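Local atomic coordinates of phosphatidylinositol phosphate phosphatase (PDB entry 1I9Z), a protein that removes the 5-phosphate from soluble and lipid inositol phosphates through its catalytic 5-phosphatase domain, and so controls phosphoinositide levels in membrane trafficking and signalling. Residues A[25-30]-A[57-62]; A[46-51]-A[90-95]; A[125-130]-A[153-158]; A[199-204]-A[313-318]. One frame throughout, in Å; residues are numbered along the deposited sequence.

Contact 1: residues A[25-30]-A[57-62]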
loop_
_atom_site.group_PDB
_atom_site.type_symbol
_atom_site.label_atom_id
_atom_site.label_comp_id
_atom_site.label_asym_id
_atom_site.label_seq_id
_atom_site.Cartn_x
_atom_site.Cartn_y
_atom_site.Cartn_z
ATOM N N VAL A 25 0.601 4.233 14.662
ATOM C CA VAL A 25 0.725 5.296 13.667
ATOM C C VAL A 25 -0.453 5.099 12.687
ATOM O O VAL A 25 -0.687 3.970 12.266
ATOM C CB VAL A 25 2.076 5.149 12.914
ATOM C CG1 VAL A 25 2.125 6.103 11.693
ATOM C CG2 VAL A 25 3.253 5.474 13.911
ATOM N N LYS A 26 -1.173 6.172 12.347
ATOM C CA LYS A 26 -2.310 6.107 11.401
ATOM C C LYS A 26 -1.794 6.322 9.969
ATOM O O LYS A 26 -1.081 7.295 9.705
ATOM C CB LYS A 26 -3.328 7.219 11.694
ATOM C CG LYS A 26 -4.053 7.101 13.054
ATOM C CD LYS A 26 -4.738 8.441 13.362
ATOM C CE LYS A 26 -5.828 8.355 14.485
ATOM N NZ LYS A 26 -7.258 8.278 13.914
ATOM N N ILE A 27 -2.177 5.433 9.058
ATOM C CA ILE A 27 -1.681 5.495 7.689
ATOM C C ILE A 27 -2.834 5.515 6.700
ATOM O O ILE A 27 -3.757 4.703 6.789
ATOM C CB ILE A 27 -0.791 4.286 7.375
ATOM C CG1 ILE A 27 0.408 4.261 8.334
ATOM C CG2 ILE A 27 -0.342 4.381 5.885
ATOM C CD1 ILE A 27 1.300 2.972 8.221
ATOM N N PHE A 28 -2.796 6.452 5.778
ATOM C CA PHE A 28 -3.874 6.639 4.785
ATOM C C PHE A 28 -3.282 6.284 3.439
ATOM O O PHE A 28 -2.266 6.889 3.031
ATOM C CB PHE A 28 -4.312 8.109 4.755
ATOM C CG PHE A 28 -5.567 8.362 3.934
ATOM C CD1 PHE A 28 -6.831 8.454 4.577
ATOM C CD2 PHE A 28 -5.513 8.541 2.529
ATOM C CE1 PHE A 28 -8.004 8.712 3.858
ATOM C CE2 PHE A 28 -6.690 8.800 1.774
ATOM C CZ PHE A 28 -7.967 8.879 2.464
ATOM N N VAL A 29 -3.859 5.305 2.758
ATOM C CA VAL A 29 -3.350 4.833 1.487
ATOM C C VAL A 29 -4.380 5.155 0.435
ATOM O O VAL A 29 -5.549 4.818 0.573
ATOM C CB VAL A 29 -3.057 3.300 1.494
ATOM C CG1 VAL A 29 -2.591 2.806 0.059
ATOM C CG2 VAL A 29 -2.004 2.975 2.510
ATOM N N ALA A 30 -3.928 5.841 -0.599
ATOM C CA ALA A 30 -4.784 6.328 -1.654
ATOM C C ALA A 30 -4.257 5.966 -3.034
ATOM O O ALA A 30 -3.081 6.144 -3.315
ATOM C CB ALA A 30 -4.878 7.926 -1.543
ATOM N N ILE A 57 0.753 9.428 8.162
ATOM C CA ILE A 57 1.450 9.172 6.909
ATOM C C ILE A 57 0.405 9.010 5.821
ATOM O O ILE A 57 -0.549 8.269 6.026
ATOM C CB ILE A 57 2.277 7.854 7.017
ATOM C CG1 ILE A 57 3.234 7.967 8.204
ATOM C CG2 ILE A 57 3.081 7.591 5.727
ATOM C CD1 ILE A 57 4.067 6.707 8.471
ATOM N N TYR A 58 0.578 9.765 4.719
ATOM C CA TYR A 58 -0.249 9.612 3.538
ATOM C C TYR A 58 0.589 8.957 2.427
ATOM O O TYR A 58 1.684 9.475 2.046
ATOM C CB TYR A 58 -0.774 10.944 3.009
ATOM C CG TYR A 58 -1.893 11.475 3.808
ATOM C CD1 TYR A 58 -1.638 12.123 4.999
ATOM C CD2 TYR A 58 -3.234 11.285 3.400
ATOM C CE1 TYR A 58 -2.669 12.561 5.817
ATOM C CE2 TYR A 58 -4.311 11.761 4.226
ATOM C CZ TYR A 58 -3.988 12.375 5.439
ATOM O OH TYR A 58 -4.946 12.763 6.342
ATOM N N VAL A 59 0.085 7.831 1.890
ATOM C CA VAL A 59 0.807 7.123 0.829
ATOM C C VAL A 59 -0.121 7.211 -0.371
ATOM O O VAL A 59 -1.220 6.672 -0.379
ATOM C CB VAL A 59 1.106 5.610 1.250
ATOM C CG1 VAL A 59 1.752 4.844 0.022
ATOM C CG2 VAL A 59 2.045 5.598 2.498
ATOM N N VAL A 60 0.313 7.931 -1.408
ATOM C CA VAL A 60 -0.492 8.150 -2.594
ATOM C C VAL A 60 0.145 7.576 -3.853
ATOM O O VAL A 60 1.291 7.911 -4.193
ATOM C CB VAL A 60 -0.702 9.682 -2.814
ATOM C CG1 VAL A 60 -1.720 9.939 -3.962
ATOM C CG2 VAL A 60 -1.169 10.362 -1.468
ATOM N N GLY A 61 -0.611 6.723 -4.545
ATOM C CA GLY A 61 -0.152 6.133 -5.766
ATOM C C GLY A 61 -1.058 6.518 -6.913
ATOM O O GLY A 61 -2.319 6.446 -6.825
ATOM N N PHE A 62 -0.428 6.954 -8.003
ATOM C CA PHE A 62 -1.138 7.322 -9.219
ATOM C C PHE A 62 -0.760 6.410 -10.360
ATOM O O PHE A 62 0.416 5.903 -10.407
ATOM C CB PHE A 62 -0.761 8.775 -9.693
ATOM C CG PHE A 62 -1.235 9.836 -8.764
ATOM C CD1 PHE A 62 -0.344 10.509 -7.960
ATOM C CD2 PHE A 62 -2.584 10.178 -8.714
ATOM C CE1 PHE A 62 -0.810 11.566 -7.082
ATOM C CE2 PHE A 62 -3.065 11.232 -7.832
ATOM C CZ PHE A 62 -2.163 11.913 -7.035
#

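Contact 2: residues A[46-51]-A[90-95]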
loop_
_atom_site.group_PDB
_atom_site.type_symbol
_atom_site.label_atom_id
_atom_site.label_comp_id
_atom_site.label_asym_id
_atom_site.label_seq_id
_atom_site.Cartn_x
_atom_site.Cartn_y
_atom_site.Cartn_z
ATOM N N TRP A 46 -11.562 12.715 -1.740
ATOM C CA TRP A 46 -10.705 11.532 -1.804
ATOM C C TRP A 46 -9.717 11.384 -0.632
ATOM O O TRP A 46 -9.602 10.339 0.015
ATOM C CB TRP A 46 -10.002 11.536 -3.180
ATOM C CG TRP A 46 -8.949 10.419 -3.372
ATOM C CD1 TRP A 46 -9.046 9.105 -2.989
ATOM C CD2 TRP A 46 -7.705 10.544 -4.059
ATOM N NE1 TRP A 46 -7.931 8.385 -3.427
ATOM C CE2 TRP A 46 -7.095 9.246 -4.092
ATOM C CE3 TRP A 46 -7.044 11.631 -4.676
ATOM C CZ2 TRP A 46 -5.870 9.023 -4.696
ATOM C CZ3 TRP A 46 -5.844 11.438 -5.278
ATOM C CH2 TRP A 46 -5.234 10.129 -5.309
ATOM N N LEU A 47 -8.994 12.465 -0.356
ATOM C CA LEU A 47 -8.004 12.449 0.693
ATOM C C LEU A 47 -8.508 12.741 2.104
ATOM O O LEU A 47 -7.835 12.363 3.074
ATOM C CB LEU A 47 -6.858 13.417 0.306
ATOM C CG LEU A 47 -5.597 12.852 -0.422
ATOM C CD1 LEU A 47 -5.803 11.475 -1.098
ATOM C CD2 LEU A 47 -5.013 13.868 -1.391
ATOM N N PHE A 48 -9.669 13.414 2.244
ATOM C CA PHE A 48 -10.215 13.682 3.613
ATOM C C PHE A 48 -11.673 13.189 3.575
ATOM O O PHE A 48 -12.625 13.942 3.831
ATOM C CB PHE A 48 -10.166 15.185 3.863
ATOM C CG PHE A 48 -8.804 15.768 3.614
ATOM C CD1 PHE A 48 -8.650 16.869 2.790
ATOM C CD2 PHE A 48 -7.701 15.247 4.283
ATOM C CE1 PHE A 48 -7.361 17.471 2.640
ATOM C CE2 PHE A 48 -6.434 15.810 4.153
ATOM C CZ PHE A 48 -6.270 16.926 3.327
ATOM N N PRO A 49 -11.855 11.917 3.233
ATOM C CA PRO A 49 -13.192 11.330 3.122
ATOM C C PRO A 49 -13.963 11.131 4.372
ATOM O O PRO A 49 -15.212 11.132 4.338
ATOM C CB PRO A 49 -12.915 9.991 2.470
ATOM C CG PRO A 49 -11.647 9.571 3.260
ATOM C CD PRO A 49 -10.814 10.862 3.167
ATOM N N GLU A 50 -13.252 10.925 5.470
ATOM C CA GLU A 50 -13.937 10.650 6.735
ATOM C C GLU A 50 -13.913 11.859 7.608
ATOM O O GLU A 50 -13.180 12.818 7.339
ATOM C CB GLU A 50 -13.269 9.472 7.509
ATOM C CG GLU A 50 -11.708 9.349 7.410
ATOM C CD GLU A 50 -10.943 10.700 7.578
ATOM O OE1 GLU A 50 -11.040 11.286 8.691
ATOM O OE2 GLU A 50 -10.258 11.172 6.605
ATOM N N ASN A 51 -14.720 11.785 8.656
ATOM C CA ASN A 51 -14.783 12.823 9.654
ATOM C C ASN A 51 -13.894 12.288 10.762
ATOM O O ASN A 51 -14.379 12.008 11.848
ATOM C CB ASN A 51 -16.208 12.956 10.164
ATOM C CG ASN A 51 -16.433 14.240 10.863
ATOM O OD1 ASN A 51 -16.258 15.311 10.269
ATOM N ND2 ASN A 51 -16.826 14.169 12.141
ATOM N N ARG A 90 -0.212 20.888 -1.014
ATOM C CA ARG A 90 -0.997 22.124 -0.675
ATOM C C ARG A 90 -2.263 21.717 0.080
ATOM O O ARG A 90 -2.687 22.331 1.060
ATOM C CB ARG A 90 -1.412 22.878 -1.930
ATOM C CG ARG A 90 -0.806 24.268 -2.025
ATOM C CD ARG A 90 -1.129 24.955 -3.363
ATOM N NE ARG A 90 -0.518 24.217 -4.470
ATOM C CZ ARG A 90 -0.983 24.204 -5.722
ATOM N NH1 ARG A 90 -2.077 24.897 -6.032
ATOM N NH2 ARG A 90 -0.370 23.497 -6.660
ATOM N N LEU A 91 -2.874 20.665 -0.394
ATOM C CA LEU A 91 -4.093 20.198 0.230
ATOM C C LEU A 91 -3.870 19.690 1.659
ATOM O O LEU A 91 -4.622 20.058 2.602
ATOM C CB LEU A 91 -4.681 19.150 -0.735
ATOM C CG LEU A 91 -6.109 18.654 -0.710
ATOM C CD1 LEU A 91 -7.179 19.784 -0.844
ATOM C CD2 LEU A 91 -6.187 17.698 -1.903
ATOM N N LEU A 92 -2.823 18.889 1.886
ATOM C CA LEU A 92 -2.536 18.407 3.236
ATOM C C LEU A 92 -2.177 19.565 4.218
ATOM O O LEU A 92 -2.564 19.554 5.395
ATOM C CB LEU A 92 -1.353 17.431 3.208
ATOM C CG LEU A 92 -1.621 16.112 2.517
ATOM C CD1 LEU A 92 -0.361 15.228 2.570
ATOM C CD2 LEU A 92 -2.807 15.439 3.238
ATOM N N ASN A 93 -1.419 20.543 3.735
ATOM C CA ASN A 93 -1.021 21.622 4.609
ATOM C C ASN A 93 -2.146 22.598 4.869
ATOM O O ASN A 93 -2.190 23.239 5.946
ATOM C CB ASN A 93 0.227 22.283 4.045
ATOM C CG ASN A 93 1.469 21.428 4.280
ATOM O OD1 ASN A 93 1.788 21.074 5.416
ATOM N ND2 ASN A 93 2.160 21.093 3.215
ATOM N N GLY A 94 -3.064 22.667 3.905
ATOM C CA GLY A 94 -4.237 23.515 4.001
ATOM C C GLY A 94 -5.109 23.125 5.179
ATOM O O GLY A 94 -5.898 23.931 5.705
ATOM N N LYS A 95 -4.984 21.877 5.604
ATOM C CA LYS A 95 -5.736 21.418 6.738
ATOM C C LYS A 95 -4.921 21.681 8.011
ATOM O O LYS A 95 -5.414 21.468 9.111
ATOM C CB LYS A 95 -6.042 19.930 6.550
ATOM C CG LYS A 95 -6.840 19.700 5.272
ATOM C CD LYS A 95 -8.333 19.934 5.456
ATOM C CE LYS A 95 -9.041 18.660 5.930
ATOM N NZ LYS A 95 -10.558 18.777 6.001
#

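Contact 3: residues A[125-130]-A[153-158]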
loop_
_atom_site.group_PDB
_atom_site.type_symbol
_atom_site.label_atom_id
_atom_site.label_comp_id
_atom_site.label_asym_id
_atom_site.label_seq_id
_atom_site.Cartn_x
_atom_site.Cartn_y
_atom_site.Cartn_z
ATOM N N PRO A 125 11.642 12.602 12.754
ATOM C CA PRO A 125 12.764 12.058 13.531
ATOM C C PRO A 125 12.732 10.553 13.674
ATOM O O PRO A 125 13.770 9.943 13.887
ATOM C CB PRO A 125 12.622 12.755 14.887
ATOM C CG PRO A 125 11.993 14.071 14.541
ATOM C CD PRO A 125 10.956 13.682 13.496
ATOM N N SER A 126 11.549 9.957 13.518
ATOM C CA SER A 126 11.376 8.513 13.687
ATOM C C SER A 126 11.630 7.752 12.409
ATOM O O SER A 126 11.853 6.559 12.453
ATOM C CB SER A 126 9.921 8.174 14.108
ATOM O OG SER A 126 9.578 8.643 15.399
ATOM N N ILE A 127 11.666 8.452 11.277
ATOM C CA ILE A 127 11.773 7.761 9.970
ATOM C C ILE A 127 13.182 7.672 9.455
ATOM O O ILE A 127 13.860 8.705 9.343
ATOM C CB ILE A 127 10.832 8.466 8.964
ATOM C CG1 ILE A 127 9.372 8.172 9.404
ATOM C CG2 ILE A 127 11.094 7.916 7.522
ATOM C CD1 ILE A 127 8.265 8.965 8.650
ATOM N N LYS A 128 13.647 6.450 9.180
ATOM C CA LYS A 128 15.014 6.258 8.761
ATOM C C LYS A 128 15.127 5.208 7.651
ATOM O O LYS A 128 14.175 4.438 7.428
ATOM C CB LYS A 128 15.845 5.787 9.975
ATOM C CG LYS A 128 15.872 6.814 11.157
ATOM C CD LYS A 128 16.903 7.929 10.898
ATOM C CE LYS A 128 16.772 9.119 11.914
ATOM N NZ LYS A 128 15.584 10.006 11.500
ATOM N N ASN A 129 16.288 5.191 6.979
ATOM C CA ASN A 129 16.567 4.198 5.934
ATOM C C ASN A 129 15.506 4.161 4.809
ATOM O O ASN A 129 15.072 3.064 4.337
ATOM C CB ASN A 129 16.692 2.812 6.577
ATOM C CG ASN A 129 17.633 2.828 7.798
ATOM O OD1 ASN A 129 18.734 3.354 7.694
ATOM N ND2 ASN A 129 17.186 2.274 8.951
ATOM N N VAL A 130 15.113 5.350 4.350
ATOM C CA VAL A 130 14.165 5.431 3.275
ATOM C C VAL A 130 14.857 5.008 1.972
ATOM O O VAL A 130 15.924 5.558 1.612
ATOM C CB VAL A 130 13.646 6.869 3.092
ATOM C CG1 VAL A 130 12.674 6.902 1.967
ATOM C CG2 VAL A 130 13.010 7.427 4.397
ATOM N N PHE A 153 10.756 2.150 4.412
ATOM C CA PHE A 153 11.432 2.942 5.421
ATOM C C PHE A 153 11.200 2.286 6.791
ATOM O O PHE A 153 10.305 1.418 6.966
ATOM C CB PHE A 153 10.927 4.418 5.415
ATOM C CG PHE A 153 9.440 4.600 5.665
ATOM C CD1 PHE A 153 8.948 4.698 6.956
ATOM C CD2 PHE A 153 8.531 4.657 4.595
ATOM C CE1 PHE A 153 7.568 4.849 7.205
ATOM C CE2 PHE A 153 7.149 4.811 4.808
ATOM C CZ PHE A 153 6.652 4.910 6.105
ATOM N N ASP A 154 12.002 2.693 7.765
ATOM C CA ASP A 154 11.773 2.163 9.105
ATOM C C ASP A 154 11.153 3.317 9.853
ATOM O O ASP A 154 11.531 4.482 9.628
ATOM C CB ASP A 154 13.099 1.754 9.755
ATOM C CG ASP A 154 13.695 0.609 9.082
ATOM O OD1 ASP A 154 12.991 -0.407 8.983
ATOM O OD2 ASP A 154 14.843 0.676 8.614
ATOM N N TYR A 155 10.160 3.004 10.688
ATOM C CA TYR A 155 9.523 3.984 11.569
ATOM C C TYR A 155 9.949 3.417 12.948
ATOM O O TYR A 155 9.454 2.377 13.432
ATOM C CB TYR A 155 8.018 4.056 11.375
ATOM C CG TYR A 155 7.410 5.221 12.125
ATOM C CD1 TYR A 155 6.813 6.279 11.434
ATOM C CD2 TYR A 155 7.421 5.269 13.528
ATOM C CE1 TYR A 155 6.246 7.335 12.089
ATOM C CE2 TYR A 155 6.845 6.354 14.219
ATOM C CZ TYR A 155 6.268 7.377 13.487
ATOM O OH TYR A 155 5.723 8.464 14.101
ATOM N N GLU A 156 10.894 4.135 13.560
ATOM C CA GLU A 156 11.549 3.636 14.769
ATOM C C GLU A 156 12.105 2.264 14.354
ATOM O O GLU A 156 12.787 2.181 13.333
ATOM C CB GLU A 156 10.579 3.559 15.952
ATOM C CG GLU A 156 10.103 4.919 16.453
ATOM C CD GLU A 156 11.201 5.901 16.961
ATOM O OE1 GLU A 156 12.374 5.548 17.153
ATOM O OE2 GLU A 156 10.852 7.072 17.154
ATOM N N ASP A 157 11.818 1.179 15.087
ATOM C CA ASP A 157 12.381 -0.098 14.688
ATOM C C ASP A 157 11.401 -1.007 13.936
ATOM O O ASP A 157 11.558 -2.232 13.924
ATOM C CB ASP A 157 12.926 -0.848 15.904
ATOM C CG ASP A 157 14.079 -0.096 16.582
ATOM O OD1 ASP A 157 13.843 0.733 17.459
ATOM O OD2 ASP A 157 15.228 -0.330 16.196
ATOM N N THR A 158 10.396 -0.416 13.311
ATOM C CA THR A 158 9.419 -1.211 12.576
ATOM C C THR A 158 9.611 -0.912 11.087
ATOM O O THR A 158 9.657 0.267 10.742
ATOM C CB THR A 158 7.997 -0.799 13.021
ATOM O OG1 THR A 158 7.814 -1.170 14.415
ATOM C CG2 THR A 158 6.949 -1.526 12.149
HETATM O O HOH W 1 13.760 4.386 12.250
#

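Contact 4: residues A[199-204]-A[313-318]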
loop_
_atom_site.group_PDB
_atom_site.type_symbol
_atom_site.label_atom_id
_atom_site.label_comp_id
_atom_site.label_asym_id
_atom_site.label_seq_id
_atom_site.Cartn_x
_atom_site.Cartn_y
_atom_site.Cartn_z
ATOM N N HIS A 199 9.915 -6.895 5.605
ATOM C CA HIS A 199 9.294 -5.820 6.356
ATOM C C HIS A 199 8.180 -6.323 7.270
ATOM O O HIS A 199 7.504 -7.302 6.927
ATOM C CB HIS A 199 8.644 -4.817 5.380
ATOM C CG HIS A 199 9.647 -4.136 4.493
ATOM N ND1 HIS A 199 10.074 -4.660 3.296
ATOM C CD2 HIS A 199 10.425 -3.059 4.732
ATOM C CE1 HIS A 199 11.090 -3.941 2.834
ATOM N NE2 HIS A 199 11.327 -2.966 3.695
ATOM N N ASP A 200 7.949 -5.621 8.368
ATOM C CA ASP A 200 6.820 -5.938 9.265
ATOM C C ASP A 200 5.475 -5.711 8.567
ATOM O O ASP A 200 4.539 -6.517 8.724
ATOM C CB ASP A 200 6.898 -5.064 10.507
ATOM C CG ASP A 200 8.187 -5.314 11.251
ATOM O OD1 ASP A 200 8.345 -6.452 11.760
ATOM O OD2 ASP A 200 9.078 -4.448 11.243
ATOM N N TYR A 201 5.371 -4.606 7.813
ATOM C CA TYR A 201 4.133 -4.281 7.105
ATOM C C TYR A 201 4.409 -3.974 5.631
ATOM O O TYR A 201 5.355 -3.221 5.317
ATOM C CB TYR A 201 3.481 -3.038 7.751
ATOM C CG TYR A 201 3.296 -3.131 9.246
ATOM C CD1 TYR A 201 3.741 -2.115 10.075
ATOM C CD2 TYR A 201 2.608 -4.222 9.819
ATOM C CE1 TYR A 201 3.523 -2.131 11.446
ATOM C CE2 TYR A 201 2.378 -4.275 11.177
ATOM C CZ TYR A 201 2.833 -3.234 11.996
ATOM O OH TYR A 201 2.639 -3.274 13.350
ATOM N N VAL A 202 3.594 -4.527 4.721
ATOM C CA VAL A 202 3.754 -4.238 3.301
ATOM C C VAL A 202 2.348 -3.892 2.765
ATOM O O VAL A 202 1.384 -4.642 3.049
ATOM C CB VAL A 202 4.235 -5.488 2.510
ATOM C CG1 VAL A 202 4.352 -5.114 1.017
ATOM C CG2 VAL A 202 5.578 -6.023 3.050
ATOM N N VAL A 203 2.202 -2.814 1.993
ATOM C CA VAL A 203 0.876 -2.487 1.414
ATOM C C VAL A 203 1.182 -2.387 -0.049
ATOM O O VAL A 203 2.112 -1.648 -0.452
ATOM C CB VAL A 203 0.265 -1.141 1.912
ATOM C CG1 VAL A 203 -1.056 -0.862 1.163
ATOM C CG2 VAL A 203 -0.025 -1.235 3.408
ATOM N N TRP A 204 0.480 -3.202 -0.857
ATOM C CA TRP A 204 0.746 -3.222 -2.309
ATOM C C TRP A 204 -0.608 -2.909 -2.937
ATOM O O TRP A 204 -1.598 -3.588 -2.657
ATOM C CB TRP A 204 1.229 -4.592 -2.726
ATOM C CG TRP A 204 1.703 -4.755 -4.113
ATOM C CD1 TRP A 204 1.393 -3.999 -5.214
ATOM C CD2 TRP A 204 2.566 -5.800 -4.574
ATOM N NE1 TRP A 204 2.022 -4.506 -6.312
ATOM C CE2 TRP A 204 2.736 -5.618 -5.942
ATOM C CE3 TRP A 204 3.192 -6.884 -3.944
ATOM C CZ2 TRP A 204 3.534 -6.490 -6.734
ATOM C CZ3 TRP A 204 3.996 -7.749 -4.745
ATOM C CH2 TRP A 204 4.150 -7.542 -6.102
ATOM N N TYR A 313 -5.307 2.453 7.882
ATOM C CA TYR A 313 -4.717 1.461 8.795
ATOM C C TYR A 313 -4.145 2.102 10.050
ATOM O O TYR A 313 -3.852 3.316 10.084
ATOM C CB TYR A 313 -3.524 0.759 8.157
ATOM C CG TYR A 313 -3.817 0.084 6.844
ATOM C CD1 TYR A 313 -3.625 0.739 5.621
ATOM C CD2 TYR A 313 -4.331 -1.205 6.834
ATOM C CE1 TYR A 313 -3.953 0.114 4.389
ATOM C CE2 TYR A 313 -4.670 -1.859 5.615
ATOM C CZ TYR A 313 -4.480 -1.180 4.393
ATOM O OH TYR A 313 -4.782 -1.782 3.219
ATOM N N GLU A 314 -4.016 1.271 11.082
ATOM C CA GLU A 314 -3.312 1.673 12.285
ATOM C C GLU A 314 -2.144 0.737 12.244
ATOM O O GLU A 314 -2.331 -0.450 11.995
ATOM C CB GLU A 314 -4.109 1.425 13.554
ATOM C CG GLU A 314 -5.071 2.536 13.850
ATOM C CD GLU A 314 -5.723 2.351 15.213
ATOM O OE1 GLU A 314 -6.452 1.347 15.414
ATOM O OE2 GLU A 314 -5.480 3.212 16.074
ATOM N N ALA A 315 -0.937 1.247 12.497
ATOM C CA ALA A 315 0.242 0.408 12.435
ATOM C C ALA A 315 0.972 0.550 13.759
ATOM O O ALA A 315 1.344 1.666 14.147
ATOM C CB ALA A 315 1.157 0.864 11.281
ATOM N N ASN A 316 1.107 -0.573 14.465
ATOM C CA ASN A 316 1.794 -0.585 15.728
ATOM C C ASN A 316 3.275 -0.551 15.447
ATOM O O ASN A 316 3.799 -1.393 14.718
ATOM C CB ASN A 316 1.447 -1.843 16.532
ATOM C CG ASN A 316 2.067 -1.790 17.933
ATOM O OD1 ASN A 316 3.095 -2.415 18.203
ATOM N ND2 ASN A 316 1.467 -0.986 18.811
ATOM N N ILE A 317 3.926 0.427 16.056
ATOM C CA ILE A 317 5.351 0.722 15.920
ATOM C C ILE A 317 6.081 0.408 17.222
ATOM O O ILE A 317 5.522 0.594 18.288
ATOM C CB ILE A 317 5.515 2.281 15.567
ATOM C CG1 ILE A 317 5.740 2.404 14.069
ATOM C CG2 ILE A 317 6.666 3.009 16.362
ATOM C CD1 ILE A 317 4.884 1.541 13.291
ATOM N N VAL A 318 7.312 -0.060 17.119
ATOM C CA VAL A 318 8.094 -0.336 18.328
ATOM C C VAL A 318 9.410 0.408 18.304
ATOM O O VAL A 318 10.096 0.421 17.295
ATOM C CB VAL A 318 8.415 -1.832 18.472
ATOM C CG1 VAL A 318 9.111 -2.110 19.826
ATOM C CG2 VAL A 318 7.117 -2.631 18.342
#

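Contact 1: residues A[25-30]-A[57-62]
Strands 25-30 and 57-62 lie side by side in parallel as the two strands of a beta-alpha-beta unit, in the six-stranded sheet of a DNase I-like alpha/beta sandwich. Their axes run 4.8 Å apart, and five backbone hydrogen bonds form the ladder: Lys-26 O, Phe-28 O and Ala-30 O accept from Ile-57, Val-59 and Gly-61, while Ile-57 O and Val-59 O accept from Phe-28 and Ala-30. The bond from Val-59 N to Phe-28 O is short and straight, 2.8 Å with 172° at the hydrogen. Ile-27, Val-29, Ile-57 and Val-59 occupy one face of the sheet. On the other, the Phe-28 and Tyr-58 rings meet obliquely, centroids 5.2 Å apart and planes at 36°, and Tyr-58 CD2 comes within 3.6 Å of Phe-28 CB. Phe-28 also meets Leu-47 of helix 44-47 and the Tyr-310 ring. An alanine in place of Phe-28 is likely to leave one side of the Tyr-58 ring without its aromatic neighbour and open a gap against helix 44-47. Tyr-58 OH is hydrogen-bonded to the backbone N of Ala-55. A chi1 of 170° turns Val-25 CG1 toward the neighbouring strand, where it touches Ile-57 CD1 at 3.8 Å.

Contact 2: residues A[46-51]-A[90-95]
Phe-48 meets Leu-91 and Leu-92 of helix 78-94 and Lys-95 just beyond them, and no hydrogen bond crosses between the segments. The aliphatic chain of Lys-95 lies over one face of the Phe-48 ring: its CE sits 3.7 Å from the ring centroid and 14° off the normal, a CH-pi contact, while Lys-95 CG approaches Phe-48 CZ to 3.4 Å. Bends at chi2 (-83°) and chi3 (-88°) fold the lysine chain across the ring, the two side chains passing in opposite directions. At the ring edge, near its plane, Leu-91 O stands 3.6 Å from Phe-48 CZ. Leu-91 CG packs on Phe-48 CE1 at 3.8 Å, and Leu-92 CD2 reaches Phe-48 CE2 at the same distance, obliquely. Next to the ring, Leu-47 CD2 meets Leu-91 CD2 at 4.0 Å.

Further out, Phe-48 is the first residue to leave helical geometry after helix 44-47, and its side chain also touches Leu-54 and Tyr-58. Tyr-58 receives Leu-92 too, while Leu-47 rests on Ala-30 of strand 20-33; the contact thus joins helix 78-94 to the short helix and the six-stranded sheet. Since carbon atoms make nearly all the approaches, the fit probably rests on shape and on partial burial of carbon surface, and the lysine contributes through its methylenes over the ring.

Contact 3: residues A[125-130]-A[153-158]
Ser-126, Lys-128 and Asn-129 pair with Asp-154 and Glu-156 across an antiparallel beta hairpin formed by 127-136, the outermost strand of the five-stranded sheet, and its neighbour 147-155. Lys-128 and Asp-154 form a hydrogen-bonded pair: Lys-128 N gives to Asp-154 O, and Asp-154 N gives to Lys-128 O at 2.8 Å. Ile-127 and Tyr-155 form a non-hydrogen-bonded pair, and Glu-156 N donates to Ser-126 O at 2.8 Å. A water lies 2.9 Å from Ser-126 O and 2.6 Å from Glu-156 O, bridging them, though it cannot serve every acceptor near it at once.

Side chains add two more bonds, one of them diagonal, from Asn-129 to Asp-154. Ser-126 OG donates to Glu-156 OE2 at 2.7 Å, approaching from above the carboxylate plane, and a bend at chi2 of Glu-156 (-60°) brings its carboxylate back to the serine. Asn-129 ND2 donates to the anti lone pair of Asp-154 OD2 at 2.9 Å, with the amide and carboxylate planes 79° apart. Asp-154 OD1 forms a salt bridge with Arg-152. Lys-128 NZ turns back on its own segment to donate to Pro-125 O and Ile-127 O, from above both carbonyl planes.

On the buried face, Ile-127 CG2 touches Phe-153 CD1. Ser-126 CB lies over one face of the Tyr-155 ring, 3.8 Å from its centroid and 21° off the normal.

Contact 4: residues A[199-204]-A[313-318]
Tyr-201 OH donates to Asn-316 O at 2.6 Å, a hydrogen bond between the two segments. The hydroxyl lies in the carbonyl plane, on a lone pair, with a C=O...O angle of 128°; conversely, Asn-316 O sits at the edge of the tyrosine ring, near its plane. With CG anti to the carbonyl carbon (chi1 -52°), the Tyr-201 side chain extends from its own strand to the opposing one, where its hydroxyl meets the backbone. On the way, Tyr-201 CE1 packs on Ala-315 CB at 3.8 Å, obliquely, and meets Ile-317 CD1 at the ring edge.

Farther along, Val-203 CG2 approaches Tyr-313 CE1 at 4.3 Å. The strand axes come no closer than 10.2 Å, so the segments meet by side chains between layers: strand 201-205 belongs to the five-stranded sheet and strand 309-320 to the six-stranded one, the two packed sheets of the DNase I-like sandwich. Leu-291 touches Tyr-201, Val-203 and Ala-315, and Tyr-313 meets the Tyr-287 ring edge-to-face.

Replacing Tyr-201 with a phenylalanine would probably leave Asn-316 O without this hydroxyl donor. Apart from the meeting of Tyr-201 with the Asn-316 backbone, the packing between the segments is carbon to carbon, and the short polar link gives a buried tyrosine hydroxyl an acceptor while fixing the ring's end against a main-chain carbonyl of the facing sheet.

Along the chain, contacts 1 and 2 interlock, their segments alternating, whereas contact 3 and then contact 4 follow in series. Contact 1 lies within the six-stranded sheet, centred about 7 Å from the centre of the chain. Contact 2 has its centre about 12 Å from that of contact 1 and touches it where Phe-28 meets Trp-46. The centres of contacts 3 and 4 are also about 12 Å apart. Strands 20-33 and 309-320 are neighbours, tying contact 1 to contact 4; contact 3 touches both, through Tyr-155 with Val-25 and Ile-317, but not contact 2. Contacts 3 and 4 thus join the two sheets of the catalytic domain's sandwich, while contact 2 joins helices to the outer side of the six-stranded one.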